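Local coordinates for protein yesU (Bacillus subtilis, PDB 1OQ1) that is of unknown function but adopts a galectin-like beta-sandwich fold and may bind carbohydrate, as some proteins of this fold do, at residues G30-F35 with H41-Q46; V65-S70 with I200-M205. All coordinates share one frame; numbering follows the deposited sequence.

Contact 1: residues G30-F35 with H41-Q46; sequences GGQISF and HLSHVQ
Gln32 and Ser43 face each other in a hydrogen-bonded antiparallel pair, Gln32 N giving its hydrogen to Ser43 O at 2.8 Å and Ser43 N returning one to Gln32 O at 3.0 Å. The two bonds differ in geometry: Ser43 N arrives in the carbonyl plane, whereas Gln32 N stands 50° above the plane of the Ser43 carbonyl. With chi1 at 57°, Ser43 OG sits between its own backbone N and carbonyl carbon and comes to 3.2 Å from Gln32 CB; the extended glutamine chain then runs on past the hydroxyl. A water joins Ser43 OG to Gln32 O, donating to the carbonyl. Ser34 and His41 form the second hydrogen-bonded pair, in which His41 N reaches Ser34 O at 2.7 Å, and their CB atoms lie against each other on the same face as Gln32 and Ser43. On the reverse face Ile33 and Leu42 run side by side, with Ile33 CG1 4.0 Å from Leu42 CD2. Just outside the paired strands, Val45 N donates to Gly30 O at 3.1 Å, nearly along the C=O axis, while Val45 CG2 packs against Gly30. The ring of His44 turns from the hairpin to Phe51, its ND1 hydrogen-bonded to Ala49 O. This hairpin of strands 31-34 and 40-44 joins its sheet through strand 209-222, by backbone bonding of Leu42 with Ala210, and on strand 51-54 Ile33 touches Phe53 and Leu42 touches Phe51.

Contact 2: residues V65-S70 with I200-M205; sequences VTWDFS and IGFRQM. With ACY (acetic acid), chain E.
Segments 65-70 and 200-205, of strands 63-73 and 199-205, face each other without a backbone bond: CA atoms of Trp67 and Phe202 are 11.1 Å apart, those of Val65 and Ile200 9.3 Å, and the touching parts run 28° from parallel. The gap is bridged by side chains. Val65 and Ile200 reach toward each other tip to tip, Val65 CG2 meeting Ile200 CD1 at 3.8 Å. Beside them the rings of Trp67 and Phe202 make an edge-to-face pair: planes at 89°, with the Phe202 ring centroid 5.5 Å from that of the five-membered ring of the indole. Phe202 CE1 stands over one indole face near its rim, closest to Trp67 CD1 at 4.1 Å. A chi1 of 72°, with Trp67 CG between the backbone N and carbonyl carbon, brings the indole across so that this face receives the phenylalanine edge. The hydrogen bond of Trp67 NE1 to Tyr119 OH satisfies this buried polar atom and probably helps to fix the ring's rotation. Phe202 in turn meets Phe215 edge to face. Arg203 leaves its strand the other way, its chain extended from CG to NE, and grips an acetic acid molecule, probably bound as acetate and probably from the crystallisation liquor, by a two-pronged bond: NE to its O at 3.0 Å and NH2 to its OXT at 2.6 Å, both nearly straight. The selenium of Met205, present as selenomethionine, lies against the same molecule. Apolar side chains meeting from two facing sheets, while Thr66, Asp68 and Arg203 turn away from the interface, are characteristic of a beta-sandwich core, here of the galectin-like, concanavalin-type fold.

Overall arrangement
Contact 1 is a surface hairpin, about 16 Å from the chain centre, whereas contact 2 is buried, about 5 Å from it. Their chemistry follows their place: neighbouring strands 31-34 and 40-44 are held mainly by backbone hydrogen bonds, while residues 65-70 and 200-205 belong to opposing sheets and meet through apolar and aromatic side chains alone. The hairpin and strand 63-73 are in the same sheet, where strands 40-44 and 63-73 both pair with strand 209-222; strand 199-205 lies in the other. The contacts, with centres about 14 Å apart, also touch directly, His44 CE1 of contact 1 lying 3.7 Å from Met205 C of contact 2, which brings the hairpin's end against the facing sheet.

Contact 1: residues G30-F35 with H41-Q46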
ATOM      1  N   GLY A  30       1.403 -12.794  10.514  1.00  8.40           N
ATOM      2  CA  GLY A  30       1.887 -14.047   9.957  1.00  9.44           C
ATOM      3  C   GLY A  30       2.159 -14.149   8.471  1.00  9.41           C
ATOM      4  O   GLY A  30       1.691 -15.081   7.812  1.00  8.55           O
ATOM      5  N   GLY A  31       2.919 -13.200   7.936  1.00  9.86           N
ATOM      6  CA  GLY A  31       3.243 -13.249   6.524  1.00  9.64           C
ATOM      7  C   GLY A  31       4.369 -14.231   6.271  1.00 12.08           C
ATOM      8  O   GLY A  31       5.206 -14.474   7.142  1.00 12.20           O
ATOM      9  N   GLN A  32       4.389 -14.803   5.075  1.00 12.78           N
ATOM     10  CA  GLN A  32       5.423 -15.755   4.700  1.00 16.41           C
ATOM     11  C   GLN A  32       6.165 -15.162   3.505  1.00 15.81           C
ATOM     12  O   GLN A  32       5.542 -14.756   2.526  1.00 14.47           O
ATOM     13  CB  GLN A  32       4.775 -17.090   4.332  1.00 21.83           C
ATOM     14  CG  GLN A  32       5.728 -18.260   4.254  1.00 30.63           C
ATOM     15  CD  GLN A  32       4.996 -19.584   4.176  1.00 35.20           C
ATOM     16  OE1 GLN A  32       5.614 -20.646   4.116  1.00 39.51           O
ATOM     17  NE2 GLN A  32       3.667 -19.527   4.179  1.00 37.67           N
ATOM     18  N   ILE A  33       7.491 -15.112   3.597  1.00 15.31           N
ATOM     19  CA  ILE A  33       8.330 -14.547   2.545  1.00 16.82           C
ATOM     20  C   ILE A  33       9.084 -15.605   1.738  1.00 17.90           C
ATOM     21  O   ILE A  33       9.658 -16.539   2.302  1.00 16.29           O
ATOM     22  CB  ILE A  33       9.356 -13.565   3.156  1.00 17.43           C
ATOM     23  CG1 ILE A  33       8.619 -12.390   3.803  1.00 16.98           C
ATOM     24  CG2 ILE A  33      10.329 -13.084   2.095  1.00 18.00           C
ATOM     25  CD1 ILE A  33       9.501 -11.507   4.653  1.00 18.37           C
ATOM     26  N   SER A  34       9.083 -15.438   0.418  1.00 16.07           N
ATOM     27  CA  SER A  34       9.761 -16.351  -0.498  1.00 18.35           C
ATOM     28  C   SER A  34      10.297 -15.558  -1.690  1.00 18.46           C
ATOM     29  O   SER A  34       9.743 -14.518  -2.046  1.00 16.82           O
ATOM     30  CB  SER A  34       8.784 -17.417  -0.991  1.00 19.95           C
ATOM     31  OG  SER A  34       9.268 -18.044  -2.163  1.00 27.57           O
ATOM     32  N   PHE A  35      11.370 -16.041  -2.309  1.00 18.74           N
ATOM     33  CA  PHE A  35      11.927 -15.338  -3.459  1.00 20.86           C
ATOM     34  C   PHE A  35      12.089 -16.195  -4.707  1.00 22.83           C
ATOM     35  O   PHE A  35      13.043 -16.032  -5.470  1.00 23.63           O
ATOM     36  CB  PHE A  35      13.256 -14.676  -3.087  1.00 19.35           C
ATOM     37  CG  PHE A  35      13.097 -13.442  -2.242  1.00 19.52           C
ATOM     38  CD1 PHE A  35      13.046 -13.527  -0.855  1.00 20.49           C
ATOM     39  CD2 PHE A  35      12.949 -12.195  -2.840  1.00 19.97           C
ATOM     40  CE1 PHE A  35      12.847 -12.385  -0.077  1.00 17.85           C
ATOM     41  CE2 PHE A  35      12.749 -11.050  -2.073  1.00 19.07           C
ATOM     42  CZ  PHE A  35      12.698 -11.146  -0.685  1.00 18.79           C
ATOM     43  N   HIS A  41       7.635 -13.117  -3.091  1.00  9.15           N
ATOM     44  CA  HIS A  41       6.371 -13.840  -3.015  1.00  7.82           C
ATOM     45  C   HIS A  41       5.873 -13.669  -1.586  1.00  8.02           C
ATOM     46  O   HIS A  41       6.589 -13.992  -0.638  1.00 10.22           O
ATOM     47  CB  HIS A  41       6.568 -15.334  -3.286  1.00 10.45           C
ATOM     48  CG  HIS A  41       6.841 -15.664  -4.719  1.00 12.88           C
ATOM     49  ND1 HIS A  41       5.944 -16.352  -5.508  1.00 15.03           N
ATOM     50  CD2 HIS A  41       7.914 -15.410  -5.503  1.00 14.43           C
ATOM     51  CE1 HIS A  41       6.454 -16.510  -6.716  1.00 14.55           C
ATOM     52  NE2 HIS A  41       7.649 -15.948  -6.739  1.00 16.11           N
ATOM     53  N   LEU A  42       4.667 -13.136  -1.425  1.00  7.40           N
ATOM     54  CA  LEU A  42       4.101 -12.966  -0.090  1.00  7.39           C
ATOM     55  C   LEU A  42       2.877 -13.864   0.062  1.00  7.62           C
ATOM     56  O   LEU A  42       1.953 -13.817  -0.755  1.00  7.31           O
ATOM     57  CB  LEU A  42       3.705 -11.503   0.161  1.00  7.27           C
ATOM     58  CG  LEU A  42       4.848 -10.496   0.336  1.00  7.60           C
ATOM     59  CD1 LEU A  42       4.269  -9.111   0.615  1.00  8.70           C
ATOM     60  CD2 LEU A  42       5.756 -10.931   1.481  1.00  8.70           C
ATOM     61  N   SER A  43       2.891 -14.701   1.096  1.00  8.36           N
ATOM     62  CA  SER A  43       1.777 -15.610   1.383  1.00  8.53           C
ATOM     63  C   SER A  43       1.503 -15.579   2.883  1.00  8.39           C
ATOM     64  O   SER A  43       2.028 -14.718   3.587  1.00  7.93           O
ATOM     65  CB  SER A  43       2.101 -17.038   0.922  1.00  9.59           C
ATOM     66  OG  SER A  43       3.290 -17.515   1.520  1.00 11.64           O
ATOM     67  N   HIS A  44       0.704 -16.521   3.379  1.00  9.14           N
ATOM     68  CA  HIS A  44       0.350 -16.527   4.797  1.00  8.32           C
ATOM     69  C   HIS A  44       0.554 -17.881   5.474  1.00  9.49           C
ATOM     70  O   HIS A  44       0.393 -18.927   4.846  1.00 10.36           O
ATOM     71  CB  HIS A  44      -1.106 -16.081   4.935  1.00  7.06           C
ATOM     72  CG  HIS A  44      -1.388 -14.755   4.295  1.00  6.99           C
ATOM     73  ND1 HIS A  44      -1.449 -13.580   5.014  1.00  8.76           N
ATOM     74  CD2 HIS A  44      -1.594 -14.415   3.001  1.00  7.99           C
ATOM     75  CE1 HIS A  44      -1.681 -12.572   4.189  1.00  8.49           C
ATOM     76  NE2 HIS A  44      -1.771 -13.052   2.961  1.00  8.78           N
ATOM     77  N   VAL A  45       0.906 -17.859   6.757  1.00 10.25           N
ATOM     78  CA  VAL A  45       1.131 -19.101   7.486  1.00 11.69           C
ATOM     79  C   VAL A  45      -0.187 -19.785   7.857  1.00 13.43           C
ATOM     80  O   VAL A  45      -0.217 -20.996   8.074  1.00 14.37           O
ATOM     81  CB  VAL A  45       1.983 -18.866   8.764  1.00 10.81           C
ATOM     82  CG1 VAL A  45       3.350 -18.306   8.373  1.00 12.37           C
ATOM     83  CG2 VAL A  45       1.268 -17.921   9.719  1.00 12.06           C
ATOM     84  N   GLN A  46      -1.265 -19.005   7.920  1.00 13.11           N
ATOM     85  CA  GLN A  46      -2.605 -19.508   8.241  1.00 17.51           C
ATOM     86  C   GLN A  46      -3.676 -18.751   7.452  1.00 17.65           C
ATOM     87  O   GLN A  46      -3.424 -17.659   6.952  1.00 18.02           O
ATOM     88  CB  GLN A  46      -2.898 -19.364   9.735  1.00 18.35           C
ATOM     89  CG  GLN A  46      -2.122 -20.312  10.614  1.00 19.59           C
ATOM     90  CD  GLN A  46      -2.698 -20.385  12.010  1.00 20.65           C
ATOM     91  OE1 GLN A  46      -3.913 -20.452  12.184  1.00 23.31           O
ATOM     92  NE2 GLN A  46      -1.831 -20.384  13.012  1.00 21.17           N
TER
HETATM   93  O   HOH W   1       5.606 -16.782   0.127  1.00 14.40           O

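Contact 2: residues V65-S70 with I200-M205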
ATOM      1  N   VAL A  65       5.002   6.735  -6.121  1.00  4.96           N
ATOM      2  CA  VAL A  65       5.352   5.372  -5.724  1.00  4.93           C
ATOM      3  C   VAL A  65       4.929   4.370  -6.788  1.00  4.62           C
ATOM      4  O   VAL A  65       3.774   4.357  -7.211  1.00  4.36           O
ATOM      5  CB  VAL A  65       4.660   5.006  -4.385  1.00  6.01           C
ATOM      6  CG1 VAL A  65       5.096   3.618  -3.927  1.00  6.28           C
ATOM      7  CG2 VAL A  65       4.990   6.047  -3.325  1.00  6.82           C
ATOM      8  N   THR A  66       5.867   3.529  -7.208  1.00  4.00           N
ATOM      9  CA  THR A  66       5.589   2.530  -8.228  1.00  4.66           C
ATOM     10  C   THR A  66       6.077   1.139  -7.834  1.00  5.50           C
ATOM     11  O   THR A  66       7.034   0.988  -7.064  1.00  4.70           O
ATOM     12  CB  THR A  66       6.255   2.908  -9.573  1.00  5.20           C
ATOM     13  OG1 THR A  66       7.662   3.108  -9.373  1.00  5.65           O
ATOM     14  CG2 THR A  66       5.634   4.181 -10.140  1.00  6.45           C
ATOM     15  N   TRP A  67       5.399   0.127  -8.360  1.00  5.04           N
ATOM     16  CA  TRP A  67       5.772  -1.257  -8.114  1.00  5.26           C
ATOM     17  C   TRP A  67       5.028  -2.180  -9.071  1.00  6.42           C
ATOM     18  O   TRP A  67       3.981  -1.814  -9.612  1.00  4.85           O
ATOM     19  CB  TRP A  67       5.495  -1.651  -6.648  1.00  6.01           C
ATOM     20  CG  TRP A  67       4.042  -1.827  -6.248  1.00  5.54           C
ATOM     21  CD1 TRP A  67       3.361  -3.008  -6.118  1.00  6.01           C
ATOM     22  CD2 TRP A  67       3.122  -0.791  -5.870  1.00  4.85           C
ATOM     23  NE1 TRP A  67       2.076  -2.771  -5.674  1.00  5.90           N
ATOM     24  CE2 TRP A  67       1.905  -1.419  -5.515  1.00  6.46           C
ATOM     25  CE3 TRP A  67       3.208   0.607  -5.793  1.00  5.69           C
ATOM     26  CZ2 TRP A  67       0.781  -0.695  -5.088  1.00  6.34           C
ATOM     27  CZ3 TRP A  67       2.089   1.328  -5.370  1.00  6.78           C
ATOM     28  CH2 TRP A  67       0.893   0.672  -5.023  1.00  5.57           C
ATOM     29  N   ASP A  68       5.609  -3.354  -9.313  1.00  5.43           N
ATOM     30  CA  ASP A  68       5.004  -4.366 -10.175  1.00  6.58           C
ATOM     31  C   ASP A  68       4.242  -5.314  -9.255  1.00  6.10           C
ATOM     32  O   ASP A  68       4.770  -5.736  -8.226  1.00  7.10           O
ATOM     33  CB  ASP A  68       6.084  -5.130 -10.940  1.00  7.54           C
ATOM     34  CG  ASP A  68       6.516  -4.418 -12.211  1.00 11.16           C
ATOM     35  OD1 ASP A  68       6.271  -3.202 -12.338  1.00 12.61           O
ATOM     36  OD2 ASP A  68       7.110  -5.079 -13.087  1.00 14.25           O
ATOM     37  N   PHE A  69       3.009  -5.643  -9.632  1.00  5.80           N
ATOM     38  CA  PHE A  69       2.135  -6.503  -8.834  1.00  4.95           C
ATOM     39  C   PHE A  69       1.554  -7.663  -9.636  1.00  4.83           C
ATOM     40  O   PHE A  69       1.064  -7.469 -10.748  1.00  5.57           O
ATOM     41  CB  PHE A  69       0.976  -5.664  -8.279  1.00  5.09           C
ATOM     42  CG  PHE A  69      -0.082  -6.466  -7.570  1.00  5.08           C
ATOM     43  CD1 PHE A  69       0.163  -7.014  -6.314  1.00  5.46           C
ATOM     44  CD2 PHE A  69      -1.332  -6.654  -8.152  1.00  6.03           C
ATOM     45  CE1 PHE A  69      -0.827  -7.735  -5.648  1.00  6.53           C
ATOM     46  CE2 PHE A  69      -2.331  -7.374  -7.495  1.00  7.19           C
ATOM     47  CZ  PHE A  69      -2.076  -7.915  -6.240  1.00  6.90           C
ATOM     48  N   SER A  70       1.591  -8.861  -9.060  1.00  5.09           N
ATOM     49  CA  SER A  70       1.049 -10.052  -9.715  1.00  5.96           C
ATOM     50  C   SER A  70       0.166 -10.843  -8.750  1.00  6.19           C
ATOM     51  O   SER A  70       0.661 -11.403  -7.770  1.00  6.41           O
ATOM     52  CB  SER A  70       2.178 -10.969 -10.188  1.00  6.29           C
ATOM     53  OG  SER A  70       3.068 -10.298 -11.052  1.00  6.78           O
ATOM     54  N   ILE A 200       5.971   3.393   4.196  1.00  7.22           N
ATOM     55  CA  ILE A 200       5.118   2.731   3.217  1.00  6.63           C
ATOM     56  C   ILE A 200       5.121   1.245   3.580  1.00  6.67           C
ATOM     57  O   ILE A 200       6.175   0.675   3.872  1.00  7.73           O
ATOM     58  CB  ILE A 200       5.654   2.901   1.785  1.00  7.00           C
ATOM     59  CG1 ILE A 200       5.526   4.369   1.366  1.00  7.32           C
ATOM     60  CG2 ILE A 200       4.885   1.984   0.831  1.00  5.48           C
ATOM     61  CD1 ILE A 200       6.127   4.682   0.025  1.00  7.68           C
ATOM     62  N   GLY A 201       3.945   0.628   3.573  1.00  6.57           N
ATOM     63  CA  GLY A 201       3.849  -0.777   3.924  1.00  6.98           C
ATOM     64  C   GLY A 201       2.924  -1.567   3.018  1.00  7.05           C
ATOM     65  O   GLY A 201       2.010  -1.014   2.401  1.00  7.46           O
ATOM     66  N   PHE A 202       3.161  -2.875   2.960  1.00  7.26           N
ATOM     67  CA  PHE A 202       2.380  -3.780   2.131  1.00  6.24           C
ATOM     68  C   PHE A 202       1.548  -4.723   2.982  1.00  7.71           C
ATOM     69  O   PHE A 202       2.094  -5.557   3.706  1.00  7.72           O
ATOM     70  CB  PHE A 202       3.321  -4.597   1.243  1.00  5.98           C
ATOM     71  CG  PHE A 202       4.030  -3.779   0.206  1.00  6.58           C
ATOM     72  CD1 PHE A 202       3.559  -3.736  -1.106  1.00  7.95           C
ATOM     73  CD2 PHE A 202       5.136  -3.009   0.548  1.00  8.40           C
ATOM     74  CE1 PHE A 202       4.180  -2.937  -2.060  1.00  8.19           C
ATOM     75  CE2 PHE A 202       5.767  -2.204  -0.403  1.00  8.49           C
ATOM     76  CZ  PHE A 202       5.286  -2.169  -1.708  1.00  8.12           C
ATOM     77  N   ARG A 203       0.227  -4.594   2.897  1.00  6.70           N
ATOM     78  CA  ARG A 203      -0.657  -5.465   3.662  1.00  7.16           C
ATOM     79  C   ARG A 203      -1.367  -6.484   2.789  1.00  6.45           C
ATOM     80  O   ARG A 203      -1.651  -6.236   1.620  1.00  8.09           O
ATOM     81  CB  ARG A 203      -1.716  -4.648   4.411  1.00  8.66           C
ATOM     82  CG  ARG A 203      -2.819  -5.502   5.058  1.00  9.68           C
ATOM     83  CD  ARG A 203      -3.790  -4.635   5.849  1.00 10.75           C
ATOM     84  NE  ARG A 203      -4.799  -5.396   6.589  1.00 10.69           N
ATOM     85  CZ  ARG A 203      -4.523  -6.220   7.597  1.00 10.57           C
ATOM     86  NH1 ARG A 203      -3.270  -6.405   7.982  1.00 10.45           N
ATOM     87  NH2 ARG A 203      -5.503  -6.834   8.248  1.00 10.57           N
ATOM     88  N   GLN A 204      -1.641  -7.646   3.366  1.00  5.98           N
ATOM     89  CA  GLN A 204      -2.378  -8.683   2.670  1.00  5.86           C
ATOM     90  C   GLN A 204      -3.291  -9.356   3.669  1.00  6.83           C
ATOM     91  O   GLN A 204      -2.939  -9.501   4.841  1.00  7.73           O
ATOM     92  CB  GLN A 204      -1.457  -9.754   2.078  1.00  6.23           C
ATOM     93  CG  GLN A 204      -0.609  -9.308   0.905  1.00  8.12           C
ATOM     94  CD  GLN A 204       0.008 -10.485   0.160  1.00  9.13           C
ATOM     95  OE1 GLN A 204      -0.103 -11.641   0.590  1.00 10.94           O
ATOM     96  NE2 GLN A 204       0.662 -10.199  -0.956  1.00  5.66           N
HETATM   97  N   MSE A 205      -4.475  -9.735   3.206  1.00  7.66           N
HETATM   98  CA  MSE A 205      -5.408 -10.470   4.040  1.00  8.53           C
HETATM   99  C   MSE A 205      -5.238 -11.897   3.545  1.00  8.77           C
HETATM  100  O   MSE A 205      -5.294 -12.143   2.338  1.00  8.81           O
HETATM  101  CB  MSE A 205      -6.850 -10.016   3.812  1.00  8.91           C
HETATM  102  CG  MSE A 205      -7.215  -8.708   4.483  1.00 11.23           C
HETATM  103 SE   MSE A 205      -9.130  -8.427   4.457  0.95 20.33          SE
HETATM  104  CE  MSE A 205      -9.611  -9.450   6.037  1.00 12.83           C
TER
HETATM  105  C   ACY E1001      -8.390  -5.971   6.723  1.00 20.01           C
HETATM  106  O   ACY E1001      -7.667  -5.319   5.844  1.00 17.95           O
HETATM  107  OXT ACY E1001      -7.980  -6.774   7.631  1.00 20.73           O
HETATM  108  CH3 ACY E1001      -9.882  -5.710   6.604  1.00 22.07           C